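Local atomic coordinates of homoserine dehydrogenase (Staphylococcus aureus M1064, PDB entry 4PG7), a protein that catalyses the NAD(P)-dependent interconversion of aspartate semialdehyde and homoserine in the aspartic acid pathway. Residues D221-V226 / N241-R246; Q236-N241 / V279-E284. All blocks are in the same frame, centred on the assembly; numbering follows the deposited sequence.

Interaction 1 of 2, residues D221-V226 / N241-R246; sequences DAARKV and NDVKRR. With LYS (lysine), chain K.
Ala223 CB points from helix 220-234 at Val243 and meets its CG1 branch at 3.9 Å. The other branch of Val243 points further along the helix, towards Val226. Val243 CG2 is 4.0 Å from the carbonyl O of Ala223 and 4.3 Å from CG1 of Val226, one turn on. The two branches are placed by chi1 of -178°, with CG1 opposite the backbone N and CG2 beside it. Arg245 reaches the Ala223 methyl with its aliphatic part: its CD is 4.0 Å from Ala223 CB. Its chain is extended as far as CD and then bends at chi3 (53°). The guanidinium is turned aside, and NH1 bonds to Glu218 O. The contact packs helix 220-234 against the run that leads into the short strand 244-245, which runs parallel to strand 278-289 in the large mixed sheet. Val226 also touches Ala281 and Val283 of strand 278-289. On the helix, Asp221 forms salt bridges to Lys225 and Arg224. Lys225 NZ meets Asp221 OD2 on its syn side at 2.7 Å, 17° out of the carboxylate plane. Arg224 NH2 is 3.2 Å from Asp221 OD1, a weak hydrogen bond, and has a second carboxylate partner in Asp215. At the far end, Arg246 belongs to the pocket of the bound lysine. The ligand NZ sits over one guanidinium face, 3.5 Å from Arg246 NE, while Arg246 NH1 bonds to Val440 O.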
ATOM      1  N   ASP A 221     -21.652  -1.906   3.951  1.00 33.03           N
ATOM      2  CA  ASP A 221     -20.635  -1.643   2.914  1.00 34.92           C
ATOM      3  C   ASP A 221     -19.307  -2.275   3.271  1.00 34.86           C
ATOM      4  O   ASP A 221     -18.673  -2.932   2.434  1.00 34.81           O
ATOM      5  CB  ASP A 221     -20.429  -0.135   2.710  1.00 36.73           C
ATOM      6  CG  ASP A 221     -19.331   0.168   1.713  1.00 39.54           C
ATOM      7  OD1 ASP A 221     -19.444  -0.351   0.585  1.00 39.64           O
ATOM      8  OD2 ASP A 221     -18.361   0.922   2.044  1.00 41.47           O
ATOM      9  N   ALA A 222     -18.881  -2.076   4.520  1.00 32.89           N
ATOM     10  CA  ALA A 222     -17.643  -2.651   4.998  1.00 31.07           C
ATOM     11  C   ALA A 222     -17.689  -4.187   4.974  1.00 29.57           C
ATOM     12  O   ALA A 222     -16.701  -4.827   4.615  1.00 27.71           O
ATOM     13  CB  ALA A 222     -17.341  -2.152   6.395  1.00 31.77           C
ATOM     14  N   ALA A 223     -18.828  -4.776   5.332  1.00 28.75           N
ATOM     15  CA  ALA A 223     -18.967  -6.238   5.301  1.00 30.49           C
ATOM     16  C   ALA A 223     -18.864  -6.797   3.880  1.00 30.22           C
ATOM     17  O   ALA A 223     -18.216  -7.824   3.653  1.00 29.64           O
ATOM     18  CB  ALA A 223     -20.268  -6.676   5.952  1.00 31.03           C
ATOM     19  N   ARG A 224     -19.445  -6.100   2.912  1.00 30.86           N
ATOM     20  CA  ARG A 224     -19.264  -6.498   1.508  1.00 31.92           C
ATOM     21  C   ARG A 224     -17.790  -6.485   1.115  1.00 30.01           C
ATOM     22  O   ARG A 224     -17.309  -7.407   0.473  1.00 31.46           O
ATOM     23  CB  ARG A 224     -20.099  -5.616   0.575  1.00 34.18           C
ATOM     24  CG  ARG A 224     -21.600  -5.833   0.744  1.00 37.04           C
ATOM     25  CD  ARG A 224     -22.418  -5.151  -0.345  1.00 39.59           C
ATOM     26  NE  ARG A 224     -22.097  -3.731  -0.413  1.00 41.96           N
ATOM     27  CZ  ARG A 224     -22.838  -2.736   0.071  1.00 43.85           C
ATOM     28  NH1 ARG A 224     -23.996  -2.978   0.675  1.00 46.95           N
ATOM     29  NH2 ARG A 224     -22.412  -1.480  -0.059  1.00 43.53           N
ATOM     30  N   LYS A 225     -17.060  -5.457   1.519  1.00 30.67           N
ATOM     31  CA  LYS A 225     -15.638  -5.383   1.201  1.00 31.13           C
ATOM     32  C   LYS A 225     -14.816  -6.443   1.906  1.00 30.15           C
ATOM     33  O   LYS A 225     -13.792  -6.884   1.376  1.00 30.95           O
ATOM     34  CB  LYS A 225     -15.088  -3.980   1.477  1.00 32.81           C
ATOM     35  CG  LYS A 225     -15.584  -2.970   0.442  1.00 33.52           C
ATOM     36  CD  LYS A 225     -15.307  -1.545   0.866  1.00 34.01           C
ATOM     37  CE  LYS A 225     -15.880  -0.534  -0.139  1.00 34.32           C
ATOM     38  NZ  LYS A 225     -16.089   0.766   0.552  1.00 36.97           N
ATOM     39  N   VAL A 226     -15.247  -6.855   3.097  1.00 28.52           N
ATOM     40  CA  VAL A 226     -14.624  -7.977   3.785  1.00 27.64           C
ATOM     41  C   VAL A 226     -14.835  -9.293   3.034  1.00 28.40           C
ATOM     42  O   VAL A 226     -13.918 -10.109   2.957  1.00 29.31           O
ATOM     43  CB  VAL A 226     -15.162  -8.115   5.217  1.00 27.89           C
ATOM     44  CG1 VAL A 226     -14.773  -9.456   5.818  1.00 28.21           C
ATOM     45  CG2 VAL A 226     -14.624  -6.979   6.064  1.00 27.48           C
ATOM     46  N   ASN A 241     -23.722 -12.945   4.787  1.00 43.70           N
ATOM     47  CA  ASN A 241     -24.304 -13.196   6.095  1.00 46.38           C
ATOM     48  C   ASN A 241     -23.399 -14.015   7.025  1.00 43.52           C
ATOM     49  O   ASN A 241     -23.716 -14.161   8.178  1.00 42.51           O
ATOM     50  CB  ASN A 241     -25.718 -13.795   5.982  1.00 51.19           C
ATOM     51  CG  ASN A 241     -25.728 -15.152   5.325  1.00 57.14           C
ATOM     52  OD1 ASN A 241     -24.677 -15.744   5.088  1.00 61.37           O
ATOM     53  ND2 ASN A 241     -26.922 -15.660   5.026  1.00 63.10           N
ATOM     54  N   ASP A 242     -22.279 -14.533   6.520  1.00 42.78           N
ATOM     55  CA  ASP A 242     -21.253 -15.113   7.365  1.00 41.39           C
ATOM     56  C   ASP A 242     -20.409 -14.026   8.061  1.00 38.74           C
ATOM     57  O   ASP A 242     -19.675 -14.337   8.972  1.00 36.76           O
ATOM     58  CB  ASP A 242     -20.299 -16.009   6.553  1.00 46.12           C
ATOM     59  CG  ASP A 242     -20.990 -17.232   5.934  1.00 50.07           C
ATOM     60  OD1 ASP A 242     -21.977 -17.743   6.520  1.00 51.60           O
ATOM     61  OD2 ASP A 242     -20.510 -17.689   4.861  1.00 53.55           O
ATOM     62  N   VAL A 243     -20.486 -12.772   7.630  1.00 35.55           N
ATOM     63  CA  VAL A 243     -19.701 -11.711   8.261  1.00 34.20           C
ATOM     64  C   VAL A 243     -20.439 -11.201   9.492  1.00 34.25           C
ATOM     65  O   VAL A 243     -21.461 -10.558   9.376  1.00 35.04           O
ATOM     66  CB  VAL A 243     -19.428 -10.530   7.314  1.00 34.15           C
ATOM     67  CG1 VAL A 243     -18.571  -9.465   8.004  1.00 32.82           C
ATOM     68  CG2 VAL A 243     -18.736 -11.012   6.050  1.00 34.70           C
ATOM     69  N   LYS A 244     -19.908 -11.476  10.672  1.00 33.51           N
ATOM     70  CA  LYS A 244     -20.498 -10.952  11.896  1.00 35.97           C
ATOM     71  C   LYS A 244     -20.339  -9.448  11.872  1.00 35.00           C
ATOM     72  O   LYS A 244     -19.219  -8.955  11.787  1.00 33.37           O
ATOM     73  CB  LYS A 244     -19.808 -11.559  13.127  1.00 39.30           C
ATOM     74  CG  LYS A 244     -20.034 -13.066  13.257  1.00 43.31           C
ATOM     75  CD  LYS A 244     -19.309 -13.636  14.470  1.00 49.98           C
ATOM     76  CE  LYS A 244     -19.696 -15.086  14.743  1.00 54.37           C
ATOM     77  NZ  LYS A 244     -19.324 -15.995  13.619  1.00 57.06           N
ATOM     78  N   ARG A 245     -21.452  -8.724  11.964  1.00 33.15           N
ATOM     79  CA  ARG A 245     -21.443  -7.292  11.694  1.00 34.97           C
ATOM     80  C   ARG A 245     -22.116  -6.462  12.775  1.00 33.22           C
ATOM     81  O   ARG A 245     -23.180  -6.816  13.260  1.00 32.93           O
ATOM     82  CB  ARG A 245     -22.158  -7.049  10.383  1.00 35.20           C
ATOM     83  CG  ARG A 245     -22.257  -5.595   9.976  1.00 36.46           C
ATOM     84  CD  ARG A 245     -22.983  -5.468   8.652  1.00 37.20           C
ATOM     85  NE  ARG A 245     -24.276  -6.144   8.687  1.00 39.54           N
ATOM     86  CZ  ARG A 245     -25.377  -5.679   9.267  1.00 41.05           C
ATOM     87  NH1 ARG A 245     -25.395  -4.516   9.891  1.00 42.51           N
ATOM     88  NH2 ARG A 245     -26.484  -6.397   9.223  1.00 45.11           N
ATOM     89  N   ARG A 246     -21.455  -5.375  13.160  1.00 31.32           N
ATOM     90  CA  ARG A 246     -22.029  -4.343  14.008  1.00 29.31           C
ATOM     91  C   ARG A 246     -21.510  -3.000  13.501  1.00 27.75           C
ATOM     92  O   ARG A 246     -20.322  -2.860  13.196  1.00 27.18           O
ATOM     93  CB  ARG A 246     -21.623  -4.550  15.475  1.00 29.45           C
ATOM     94  CG  ARG A 246     -21.911  -3.349  16.382  1.00 29.90           C
ATOM     95  CD  ARG A 246     -21.258  -3.483  17.753  1.00 30.10           C
ATOM     96  NE  ARG A 246     -21.917  -4.477  18.583  1.00 31.41           N
ATOM     97  CZ  ARG A 246     -21.389  -5.074  19.654  1.00 31.96           C
ATOM     98  NH1 ARG A 246     -20.145  -4.831  20.062  1.00 29.96           N
ATOM     99  NH2 ARG A 246     -22.120  -5.966  20.311  1.00 34.57           N
TER
HETATM  100  N   LYS K 509     -25.196   3.813  24.230  1.00 56.65           N
HETATM  101  CA  LYS K 509     -25.536   2.437  23.735  1.00 59.62           C
HETATM  102  C   LYS K 509     -25.609   1.409  24.861  1.00 60.06           C
HETATM  103  O   LYS K 509     -25.371   0.207  24.639  1.00 53.74           O
HETATM  104  CB  LYS K 509     -24.514   1.980  22.693  1.00 54.84           C
HETATM  105  CG  LYS K 509     -24.954   0.776  21.886  1.00 58.66           C
HETATM  106  CD  LYS K 509     -23.908  -0.326  21.864  1.00 55.09           C
HETATM  107  CE  LYS K 509     -24.468  -1.545  21.166  1.00 54.44           C
HETATM  108  NZ  LYS K 509     -23.512  -2.682  21.108  1.00 55.14           N
HETATM  109  OXT LYS K 509     -25.928   1.768  26.005  1.00 63.48           O

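Interaction 2 of 2, residues Q236-N241 / V279-E284; sequences QVIKLN and VNASVE
Ile238 and Val279 meet at about a right angle, with Ile238 CG2 set 4.0 Å from Val279 CB. This contact is apolar, as are the other two between the segments. The second is the tightest: Ile238 CD1 comes within 3.5 Å of Ala281 CB, closer than usual for two carbons. Ile238 chi1 of 68° puts CG1 between the backbone N and the carbonyl carbon. The nearly straight chi2 then carries CD1 on to Ala281, while CG2 covers Val279. One isoleucine thus spans two residues that point to the same side of the strand. The third contact is made by the CB and CG of Gln236. The aliphatic part of Gln236 and the side chain of Val279 run past each other in opposite directions. Val279 CG2 is 3.9 Å from Gln236 CB and 4.0 Å from Gln236 CG. A bend at chi2 (-71°) turns the Gln236 amide away. Neighbours extend this apolar layer: Phe234 touches Val279, Val243 touches both Ile238 and Ala281, and Tyr274 touches both Gln236 and Val279. Backbone hydrogen bonds tie the strand to two neighbours: Asn280 pairs with Ile273 of strand 264-275, and Ala281 with Lys244 of strand 244-245. The loop joining helix 220-234 to strand 244-245 lies on the same face of the mixed sheet as the helix, where Ala281 also meets Val226, and its apolar side chains continue the helix-on-sheet core.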
ATOM      1  N   GLN A 236     -11.025 -17.912  -0.822  1.00 51.48           N
ATOM      2  CA  GLN A 236     -12.166 -18.591  -0.230  1.00 51.94           C
ATOM      3  C   GLN A 236     -13.381 -17.726  -0.431  1.00 47.90           C
ATOM      4  O   GLN A 236     -13.313 -16.516  -0.285  1.00 47.18           O
ATOM      5  CB  GLN A 236     -11.968 -18.785   1.269  1.00 54.09           C
ATOM      6  CG  GLN A 236     -10.839 -19.731   1.636  1.00 58.29           C
ATOM      7  CD  GLN A 236     -11.157 -21.179   1.329  1.00 61.35           C
ATOM      8  OE1 GLN A 236     -10.366 -21.873   0.698  1.00 68.88           O
ATOM      9  NE2 GLN A 236     -12.315 -21.642   1.770  1.00 62.50           N
ATOM     10  N   VAL A 237     -14.500 -18.368  -0.710  1.00 46.70           N
ATOM     11  CA  VAL A 237     -15.758 -17.693  -0.874  1.00 44.34           C
ATOM     12  C   VAL A 237     -16.511 -17.751   0.437  1.00 43.72           C
ATOM     13  O   VAL A 237     -16.801 -18.829   0.918  1.00 45.54           O
ATOM     14  CB  VAL A 237     -16.603 -18.388  -1.959  1.00 44.60           C
ATOM     15  CG1 VAL A 237     -18.023 -17.853  -1.965  1.00 44.42           C
ATOM     16  CG2 VAL A 237     -15.952 -18.231  -3.328  1.00 44.45           C
ATOM     17  N   ILE A 238     -16.845 -16.597   1.002  1.00 42.70           N
ATOM     18  CA  ILE A 238     -17.780 -16.551   2.125  1.00 42.33           C
ATOM     19  C   ILE A 238     -19.007 -15.776   1.703  1.00 41.87           C
ATOM     20  O   ILE A 238     -18.949 -15.004   0.764  1.00 42.42           O
ATOM     21  CB  ILE A 238     -17.153 -15.916   3.388  1.00 42.19           C
ATOM     22  CG1 ILE A 238     -16.869 -14.420   3.200  1.00 41.89           C
ATOM     23  CG2 ILE A 238     -15.882 -16.657   3.761  1.00 42.33           C
ATOM     24  CD1 ILE A 238     -16.355 -13.743   4.458  1.00 41.50           C
ATOM     25  N   LYS A 239     -20.109 -15.965   2.417  1.00 43.97           N
ATOM     26  CA  LYS A 239     -21.335 -15.225   2.142  1.00 43.84           C
ATOM     27  C   LYS A 239     -21.385 -13.953   2.978  1.00 43.60           C
ATOM     28  O   LYS A 239     -20.804 -13.897   4.074  1.00 39.88           O
ATOM     29  CB  LYS A 239     -22.542 -16.103   2.482  1.00 48.90           C
ATOM     30  CG  LYS A 239     -22.647 -17.395   1.667  1.00 50.51           C
ATOM     31  CD  LYS A 239     -23.747 -18.307   2.217  1.00 53.02           C
ATOM     32  N   LEU A 240     -22.102 -12.939   2.490  1.00 41.03           N
ATOM     33  CA  LEU A 240     -22.274 -11.719   3.246  1.00 41.82           C
ATOM     34  C   LEU A 240     -22.794 -12.009   4.654  1.00 42.67           C
ATOM     35  O   LEU A 240     -22.359 -11.379   5.614  1.00 42.17           O
ATOM     36  CB  LEU A 240     -23.201 -10.736   2.529  1.00 43.24           C
ATOM     37  CG  LEU A 240     -23.466  -9.375   3.199  1.00 42.17           C
ATOM     38  CD1 LEU A 240     -22.168  -8.630   3.490  1.00 42.09           C
ATOM     39  CD2 LEU A 240     -24.382  -8.527   2.311  1.00 41.96           C
ATOM     40  N   ASN A 241     -23.722 -12.945   4.787  1.00 43.70           N
ATOM     41  CA  ASN A 241     -24.304 -13.196   6.095  1.00 46.38           C
ATOM     42  C   ASN A 241     -23.399 -14.015   7.025  1.00 43.52           C
ATOM     43  O   ASN A 241     -23.716 -14.161   8.178  1.00 42.51           O
ATOM     44  CB  ASN A 241     -25.718 -13.795   5.982  1.00 51.19           C
ATOM     45  CG  ASN A 241     -25.728 -15.152   5.325  1.00 57.14           C
ATOM     46  OD1 ASN A 241     -24.677 -15.744   5.088  1.00 61.37           O
ATOM     47  ND2 ASN A 241     -26.922 -15.660   5.026  1.00 63.10           N
ATOM     48  N   VAL A 279     -12.341 -19.267   7.190  1.00 49.42           N
ATOM     49  CA  VAL A 279     -12.269 -17.818   7.361  1.00 44.54           C
ATOM     50  C   VAL A 279     -13.251 -17.367   8.439  1.00 41.24           C
ATOM     51  O   VAL A 279     -14.433 -17.658   8.352  1.00 40.09           O
ATOM     52  CB  VAL A 279     -12.619 -17.085   6.041  1.00 45.79           C
ATOM     53  CG1 VAL A 279     -12.589 -15.560   6.222  1.00 43.50           C
ATOM     54  CG2 VAL A 279     -11.683 -17.516   4.915  1.00 46.35           C
ATOM     55  N   ASN A 280     -12.765 -16.659   9.450  1.00 38.04           N
ATOM     56  CA  ASN A 280     -13.635 -15.941  10.374  1.00 39.13           C
ATOM     57  C   ASN A 280     -13.639 -14.464   9.995  1.00 34.67           C
ATOM     58  O   ASN A 280     -12.601 -13.810  10.046  1.00 31.83           O
ATOM     59  CB  ASN A 280     -13.147 -16.087  11.814  1.00 42.56           C
ATOM     60  CG  ASN A 280     -13.248 -17.503  12.313  1.00 47.71           C
ATOM     61  OD1 ASN A 280     -12.319 -18.009  12.926  1.00 55.12           O
ATOM     62  ND2 ASN A 280     -14.381 -18.160  12.047  1.00 48.69           N
ATOM     63  N   ALA A 281     -14.800 -13.955   9.616  1.00 33.46           N
ATOM     64  CA  ALA A 281     -14.906 -12.603   9.063  1.00 31.37           C
ATOM     65  C   ALA A 281     -15.848 -11.756   9.895  1.00 30.46           C
ATOM     66  O   ALA A 281     -16.876 -12.239  10.335  1.00 28.21           O
ATOM     67  CB  ALA A 281     -15.399 -12.666   7.634  1.00 31.35           C
ATOM     68  N   SER A 282     -15.492 -10.483  10.094  1.00 29.36           N
ATOM     69  CA  SER A 282     -16.289  -9.574  10.905  1.00 28.94           C
ATOM     70  C   SER A 282     -16.085  -8.115  10.546  1.00 28.75           C
ATOM     71  O   SER A 282     -15.074  -7.729   9.960  1.00 26.99           O
ATOM     72  CB  SER A 282     -15.952  -9.746  12.389  1.00 29.82           C
ATOM     73  OG  SER A 282     -14.556  -9.604  12.611  1.00 31.10           O
ATOM     74  N   VAL A 283     -17.066  -7.316  10.930  1.00 28.12           N
ATOM     75  CA  VAL A 283     -16.995  -5.879  10.861  1.00 28.56           C
ATOM     76  C   VAL A 283     -17.550  -5.391  12.183  1.00 28.12           C
ATOM     77  O   VAL A 283     -18.689  -5.708  12.512  1.00 29.55           O
ATOM     78  CB  VAL A 283     -17.889  -5.337   9.741  1.00 31.01           C
ATOM     79  CG1 VAL A 283     -17.951  -3.821   9.789  1.00 32.53           C
ATOM     80  CG2 VAL A 283     -17.367  -5.775   8.393  1.00 32.83           C
ATOM     81  N   GLU A 284     -16.778  -4.617  12.935  1.00 26.53           N
ATOM     82  CA  GLU A 284     -17.308  -4.025  14.157  1.00 26.78           C
ATOM     83  C   GLU A 284     -16.399  -2.964  14.750  1.00 24.32           C
ATOM     84  O   GLU A 284     -15.202  -2.905  14.442  1.00 23.00           O
ATOM     85  CB  GLU A 284     -17.597  -5.104  15.209  1.00 28.29           C
ATOM     86  CG  GLU A 284     -16.378  -5.835  15.672  1.00 29.18           C
ATOM     87  CD  GLU A 284     -16.729  -7.040  16.537  1.00 32.56           C
ATOM     88  OE1 GLU A 284     -17.507  -6.904  17.513  1.00 32.53           O
ATOM     89  OE2 GLU A 284     -16.192  -8.109  16.241  1.00 33.30           O
TER

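In the fold
The centres of interactions 1 and 2 lie about 6 Å apart, and the two share Asn241. Their segments alternate along the chain: helix 220-234 comes first, then the loop 236-241, strand 244-245 and, after strand 264-275, strand 278-289. Strands 244-245 and 278-289 are parallel neighbours in the mixed sheet. Probable backbone bonds join them, from Val283 N to Lys244 O at 2.8 Å and from Arg246 N to Val283 O at 2.9 Å. Helix and loop make one layer and the two strands the other, with a shared apolar interface. Strand 278-289 also pairs with strand 436-444, which links this sheet to the C-terminal region contributing Asp438 and Lys439 to the lysine pocket.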